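Local coordinates for putative L-alanine-DL-glutamate epimerase (Burkholderia xenovorans, PDB 3GO2), which probably acts as a racemase or epimerase of the mandelate racemase/muconate lactonizing enzyme family, with magnesium bound in its active site, at residues R160-N165 against P212-L217; D240-E245 against N338-E343. One frame throughout, in Å; residues are numbered along the deposited sequence.

Contact 1 of 2, residues R160-N165 against P212-L217; sequences RAIKTN and PDVEIL
Ile162 O takes the shortest polar bond between the two strands, from Leu217 N at 2.8 Å. The donor stands almost in line with the carbonyl, and the hydrogen bond is nearly straight (N-H...O 170°). Ile216 CA adds a CA-H...O contact at 3.5 Å, and the CD1 methyl of Leu217 packs against the same oxygen. The exchange then alternates in parallel fashion. Glu215 O accepts from Ile162 N at 2.9 Å, while Glu215 N donates back to Arg160 O, arriving tilted from the carbonyl plane. At the other end Leu217 O receives Thr164 N at 3.0 Å and also faces the CA of Lys163.

These are the second and third strands of the (β/α)7β barrel of the enolase superfamily, joined through helix 193-210 in a β-α-β crossover, and the two faces of the pair differ accordingly. Ile162 and Ile216 point outward side by side, their CG1 atoms 4.2 Å apart, and both pack on Leu206 of that helix. Ala161, Lys163, Glu215 and Leu217 face the barrel interior. There Leu217 CD1 meets Ala161 CB at 3.8 Å, and Leu217 CB lies 3.6 Å from Lys163 CG, the two side chains crossing at about a right angle.

With CG anti to its backbone nitrogen (chi1 -167°) and a bend at chi3 (80°), the Lys163 chain crosses Leu217 and then leads away from it. Its NZ forms a salt bridge with Glu245, a magnesium ligand, and a hydrogen bond with Tyr122 OH. Lys163 contributes to the 2-oxoglutarate site known for this protein. On the outer side of the strand, Thr164 OG1 is hydrogen-bonded to His202 NE2 of helix 193-210.

Contact 2 of 2, residues D240-E245 against N338-E343; sequences DLFWVE and NLRIME
Arg340 reaches Phe242 and Trp243 across the interior of the (β/α)7β barrel, from the loop leading into its eighth strand to residues 242 and 243 at its fourth strand, at the end away from the bound magnesium. Its CB heads toward the opposite segment. CG, placed anti to the backbone nitrogen, comes up to the edge of the indole near the ring plane, 4.2 Å from Trp243 CZ3. The chain then bends at chi2 (65°), and from there the guanidinium extends to Phe242. NE passes close to Phe242 CZ and has its strongest partner elsewhere, in a salt bridge with Glu227 of the second subunit. Next comes the guanidinium carbon: Arg340 CZ is 3.3 Å from Phe242 CZ, which sits over the centre of one guanidinium face. The two planes are 31° apart, so the groups are inclined and not stacked in parallel. NH1 approaches Phe242 CZ at 3.5 Å, and NH2 lies 3.4 Å from Phe242 CE1.

Ile341 fills in beside these flat groups with two branches. Its CD1 touches Phe242 CZ at 3.8 Å, while CG2 packs against Trp243 CZ3 at 3.9 Å. The indole also makes a weak hydrogen bond from NE1 to OE2 of Glu245, a magnesium ligand.

A bound water ties the guanidinium to the backbone. It accepts from Arg340 NH2 at 2.9 Å in the guanidinium plane, donates to Phe242 O at 2.7 Å, and lies over the centre of one face of the Phe242 ring.

In the fold
Both contacts are buried, their centres about 9 Å apart, and both belong to the same barrel. Contact 1 lies in its wall, where neighbouring strands are held by backbone hydrogen bonds; contact 2 spans the interior, where side chains meet and a single water supplies the polar bridge. They share a border: strands 215-219 and 243-245 are neighbours, with Phe242 N probably bonded to Ile216 O and Leu217 CD2 packed on the Trp243 ring. The salt bridge from Lys163 NZ to Glu245 OE2, 2.7 Å long, also joins them. Both touch Arg193 of the second subunit, contact 1 through a weak long ion pair of Glu215 and packing of Asp213, contact 2 through a salt bridge of Asp240.

Contact 1 of 2, residues R160-N165 against P212-L217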
loop_
_atom_site.group_PDB
_atom_site.type_symbol
_atom_site.label_atom_id
_atom_site.label_comp_id
_atom_site.label_asym_id
_atom_site.label_seq_id
_atom_site.Cartn_x
_atom_site.Cartn_y
_atom_site.Cartn_z
ATOM N N ARG A 160 5.878 32.950 26.558
ATOM C CA ARG A 160 5.180 33.062 25.288
ATOM C C ARG A 160 4.222 31.911 25.050
ATOM O O ARG A 160 3.460 31.949 24.072
ATOM C CB ARG A 160 6.182 33.065 24.153
ATOM C CG ARG A 160 7.217 34.183 24.237
ATOM C CD ARG A 160 8.361 33.909 23.305
ATOM N NE ARG A 160 9.397 34.935 23.423
ATOM C CZ ARG A 160 10.461 35.031 22.627
ATOM N NH1 ARG A 160 10.666 34.154 21.635
ATOM N NH2 ARG A 160 11.334 36.012 22.833
ATOM N N ALA A 161 4.306 30.892 25.902
ATOM C CA ALA A 161 3.491 29.672 25.777
ATOM C C ALA A 161 3.387 28.946 27.106
ATOM O O ALA A 161 4.316 28.984 27.911
ATOM C CB ALA A 161 4.056 28.757 24.709
ATOM N N ILE A 162 2.241 28.310 27.343
ATOM C CA ILE A 162 1.998 27.512 28.541
ATOM C C ILE A 162 1.329 26.202 28.142
ATOM O O ILE A 162 0.630 26.165 27.127
ATOM C CB ILE A 162 1.079 28.262 29.575
ATOM C CG1 ILE A 162 -0.269 28.616 28.968
ATOM C CG2 ILE A 162 1.779 29.525 30.076
ATOM C CD1 ILE A 162 -1.185 29.400 29.926
ATOM N N LYS A 163 1.539 25.149 28.937
ATOM C CA LYS A 163 0.890 23.870 28.711
ATOM C C LYS A 163 0.086 23.416 29.899
ATOM O O LYS A 163 0.581 23.425 31.010
ATOM C CB LYS A 163 1.906 22.801 28.360
ATOM C CG LYS A 163 1.256 21.531 27.807
ATOM C CD LYS A 163 2.245 20.526 27.172
ATOM C CE LYS A 163 2.996 19.652 28.171
ATOM N NZ LYS A 163 4.006 18.748 27.503
ATOM N N THR A 164 -1.153 23.003 29.655
ATOM C CA THR A 164 -1.995 22.439 30.704
ATOM C C THR A 164 -2.386 20.993 30.372
ATOM O O THR A 164 -2.039 20.467 29.312
ATOM C CB THR A 164 -3.271 23.303 30.951
ATOM O OG1 THR A 164 -3.877 22.897 32.181
ATOM C CG2 THR A 164 -4.271 23.226 29.765
ATOM N N ASN A 165 -3.122 20.381 31.287
ATOM C CA ASN A 165 -3.590 18.992 31.163
ATOM C C ASN A 165 -5.123 18.994 31.320
ATOM O O ASN A 165 -5.773 20.009 31.023
ATOM C CB ASN A 165 -2.901 18.120 32.193
ATOM C CG ASN A 165 -1.388 18.072 32.016
ATOM O OD1 ASN A 165 -0.835 17.102 31.437
ATOM N ND2 ASN A 165 -0.708 19.093 32.494
ATOM N N PRO A 212 -4.574 36.994 23.996
ATOM C CA PRO A 212 -4.495 36.334 22.695
ATOM C C PRO A 212 -3.079 35.980 22.212
ATOM O O PRO A 212 -2.941 35.124 21.311
ATOM C CB PRO A 212 -5.131 37.360 21.744
ATOM C CG PRO A 212 -5.035 38.651 22.444
ATOM C CD PRO A 212 -5.182 38.335 23.892
ATOM N N ASP A 213 -2.055 36.617 22.780
ATOM C CA ASP A 213 -0.671 36.425 22.326
ATOM C C ASP A 213 0.208 35.415 23.093
ATOM O O ASP A 213 1.373 35.221 22.753
ATOM C CB ASP A 213 0.042 37.754 22.313
ATOM C CG ASP A 213 -0.606 38.740 21.375
ATOM O OD1 ASP A 213 -1.027 38.340 20.276
ATOM O OD2 ASP A 213 -0.716 39.912 21.748
ATOM N N VAL A 214 -0.307 34.828 24.150
ATOM C CA VAL A 214 0.389 33.745 24.813
ATOM C C VAL A 214 -0.232 32.476 24.250
ATOM O O VAL A 214 -1.451 32.343 24.205
ATOM C CB VAL A 214 0.218 33.815 26.338
ATOM C CG1 VAL A 214 0.660 32.505 26.999
ATOM C CG2 VAL A 214 1.024 34.981 26.877
ATOM N N GLU A 215 0.608 31.561 23.781
ATOM C CA GLU A 215 0.110 30.318 23.159
ATOM C C GLU A 215 -0.251 29.296 24.226
ATOM O O GLU A 215 0.379 29.248 25.272
ATOM C CB GLU A 215 1.186 29.747 22.254
ATOM C CG GLU A 215 1.472 30.599 21.051
ATOM C CD GLU A 215 0.658 30.211 19.858
ATOM O OE1 GLU A 215 -0.180 29.296 19.968
ATOM O OE2 GLU A 215 0.877 30.812 18.799
ATOM N N ILE A 216 -1.275 28.482 23.966
ATOM C CA ILE A 216 -1.715 27.461 24.909
ATOM C C ILE A 216 -1.531 26.085 24.258
ATOM O O ILE A 216 -1.992 25.857 23.140
ATOM C CB ILE A 216 -3.193 27.677 25.308
ATOM C CG1 ILE A 216 -3.314 28.970 26.142
ATOM C CG2 ILE A 216 -3.730 26.506 26.113
ATOM C CD1 ILE A 216 -4.739 29.370 26.453
ATOM N N LEU A 217 -0.818 25.213 24.961
ATOM C CA LEU A 217 -0.614 23.815 24.589
ATOM C C LEU A 217 -1.505 22.971 25.493
ATOM O O LEU A 217 -1.678 23.284 26.683
ATOM C CB LEU A 217 0.854 23.403 24.795
ATOM C CG LEU A 217 1.921 24.010 23.880
ATOM C CD1 LEU A 217 2.091 25.581 24.024
ATOM C CD2 LEU A 217 3.219 23.302 24.204
#

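Contact 2 of 2, residues D240-E245 against N338-E343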
loop_
_atom_site.group_PDB
_atom_site.type_symbol
_atom_site.label_atom_id
_atom_site.label_comp_id
_atom_site.label_asym_id
_atom_site.label_seq_id
_atom_site.Cartn_x
_atom_site.Cartn_y
_atom_site.Cartn_z
ATOM N N ASP A 240 -7.784 28.224 19.729
ATOM C CA ASP A 240 -6.442 28.384 19.208
ATOM C C ASP A 240 -5.453 27.607 20.080
ATOM O O ASP A 240 -5.153 28.031 21.187
ATOM C CB ASP A 240 -6.072 29.861 19.189
ATOM C CG ASP A 240 -4.674 30.116 18.682
ATOM O OD1 ASP A 240 -4.165 29.329 17.854
ATOM O OD2 ASP A 240 -4.102 31.149 19.100
ATOM N N LEU A 241 -4.996 26.441 19.612
ATOM C CA LEU A 241 -4.037 25.631 20.378
ATOM C C LEU A 241 -2.733 25.432 19.612
ATOM O O LEU A 241 -2.729 25.034 18.443
ATOM C CB LEU A 241 -4.619 24.255 20.723
ATOM C CG LEU A 241 -5.915 24.286 21.540
ATOM C CD1 LEU A 241 -6.609 22.934 21.636
ATOM C CD2 LEU A 241 -5.594 24.818 22.933
ATOM N N PHE A 242 -1.629 25.669 20.301
ATOM C CA PHE A 242 -0.282 25.542 19.744
ATOM C C PHE A 242 -0.029 24.096 19.355
ATOM O O PHE A 242 0.498 23.800 18.288
ATOM C CB PHE A 242 0.699 26.005 20.810
ATOM C CG PHE A 242 2.144 25.947 20.430
ATOM C CD1 PHE A 242 2.831 27.102 20.084
ATOM C CD2 PHE A 242 2.860 24.766 20.523
ATOM C CE1 PHE A 242 4.182 27.047 19.813
ATOM C CE2 PHE A 242 4.209 24.720 20.213
ATOM C CZ PHE A 242 4.873 25.860 19.884
ATOM N N TRP A 243 -0.444 23.192 20.234
ATOM C CA TRP A 243 -0.506 21.791 19.917
ATOM C C TRP A 243 -1.469 21.070 20.854
ATOM O O TRP A 243 -1.768 21.548 21.962
ATOM C CB TRP A 243 0.883 21.131 19.870
ATOM C CG TRP A 243 1.614 20.758 21.140
ATOM C CD1 TRP A 243 1.095 20.225 22.295
ATOM C CD2 TRP A 243 3.028 20.787 21.311
ATOM N NE1 TRP A 243 2.101 19.953 23.186
ATOM C CE2 TRP A 243 3.306 20.269 22.600
ATOM C CE3 TRP A 243 4.105 21.173 20.485
ATOM C CZ2 TRP A 243 4.601 20.164 23.089
ATOM C CZ3 TRP A 243 5.382 21.069 20.971
ATOM C CH2 TRP A 243 5.631 20.565 22.272
ATOM N N VAL A 244 -1.907 19.892 20.410
ATOM C CA VAL A 244 -2.592 18.930 21.268
ATOM C C VAL A 244 -1.698 17.687 21.280
ATOM O O VAL A 244 -1.358 17.116 20.246
ATOM C CB VAL A 244 -3.981 18.558 20.765
ATOM C CG1 VAL A 244 -4.610 17.504 21.680
ATOM C CG2 VAL A 244 -4.845 19.784 20.669
ATOM N N GLU A 245 -1.273 17.324 22.481
ATOM C CA GLU A 245 -0.298 16.278 22.704
ATOM C C GLU A 245 -0.980 14.995 23.123
ATOM O O GLU A 245 -1.747 14.970 24.107
ATOM C CB GLU A 245 0.671 16.762 23.784
ATOM C CG GLU A 245 1.846 15.908 24.054
ATOM C CD GLU A 245 2.854 16.588 25.023
ATOM O OE1 GLU A 245 3.713 15.864 25.557
ATOM O OE2 GLU A 245 2.818 17.829 25.212
ATOM N N ASN A 338 16.172 21.616 13.696
ATOM C CA ASN A 338 14.727 21.436 13.578
ATOM C C ASN A 338 14.045 21.409 14.959
ATOM O O ASN A 338 13.427 20.429 15.341
ATOM C CB ASN A 338 14.395 20.185 12.730
ATOM C CG ASN A 338 15.079 18.899 13.239
ATOM O OD1 ASN A 338 16.275 18.907 13.540
ATOM N ND2 ASN A 338 14.329 17.799 13.292
ATOM N N LEU A 339 14.194 22.511 15.707
ATOM C CA LEU A 339 13.704 22.623 17.077
ATOM C C LEU A 339 12.383 23.385 17.120
ATOM O O LEU A 339 12.326 24.576 16.764
ATOM C CB LEU A 339 14.731 23.329 17.970
ATOM C CG LEU A 339 14.325 23.582 19.422
ATOM C CD1 LEU A 339 14.336 22.292 20.256
ATOM C CD2 LEU A 339 15.252 24.641 20.054
ATOM N N ARG A 340 11.325 22.723 17.578
ATOM C CA ARG A 340 10.018 23.373 17.666
ATOM C C ARG A 340 9.950 24.425 18.770
ATOM O O ARG A 340 9.502 25.574 18.541
ATOM C CB ARG A 340 8.884 22.343 17.923
ATOM C CG ARG A 340 7.492 23.003 17.957
ATOM C CD ARG A 340 7.164 23.570 16.601
ATOM N NE ARG A 340 5.949 24.364 16.538
ATOM C CZ ARG A 340 5.885 25.684 16.728
ATOM N NH1 ARG A 340 6.956 26.382 17.094
ATOM N NH2 ARG A 340 4.730 26.305 16.587
ATOM N N ILE A 341 10.356 23.995 19.961
ATOM C CA ILE A 341 10.231 24.732 21.231
ATOM C C ILE A 341 10.813 23.817 22.311
ATOM O O ILE A 341 11.007 22.630 22.048
ATOM C CB ILE A 341 8.759 25.058 21.548
ATOM C CG1 ILE A 341 8.639 26.086 22.664
ATOM C CG2 ILE A 341 7.962 23.806 21.924
ATOM C CD1 ILE A 341 7.251 26.755 22.688
ATOM N N MET A 342 11.100 24.346 23.507
ATOM C CA MET A 342 11.582 23.525 24.635
ATOM C C MET A 342 10.656 23.637 25.850
ATOM O O MET A 342 10.291 24.721 26.289
ATOM C CB MET A 342 13.032 23.863 25.052
ATOM C CG MET A 342 13.546 23.086 26.305
ATOM S SD MET A 342 15.357 23.246 26.464
ATOM C CE MET A 342 15.444 23.005 28.279
ATOM N N GLU A 343 10.260 22.490 26.371
ATOM C CA GLU A 343 9.503 22.416 27.609
ATOM C C GLU A 343 10.340 22.803 28.811
ATOM O O GLU A 343 11.478 22.423 28.908
ATOM C CB GLU A 343 9.045 20.959 27.820
ATOM C CG GLU A 343 8.138 20.778 29.036
ATOM C CD GLU A 343 7.652 19.356 29.212
ATOM O OE1 GLU A 343 8.294 18.428 28.661
ATOM O OE2 GLU A 343 6.624 19.179 29.905
HETATM O O HOH W 1 2.166 24.895 16.419
#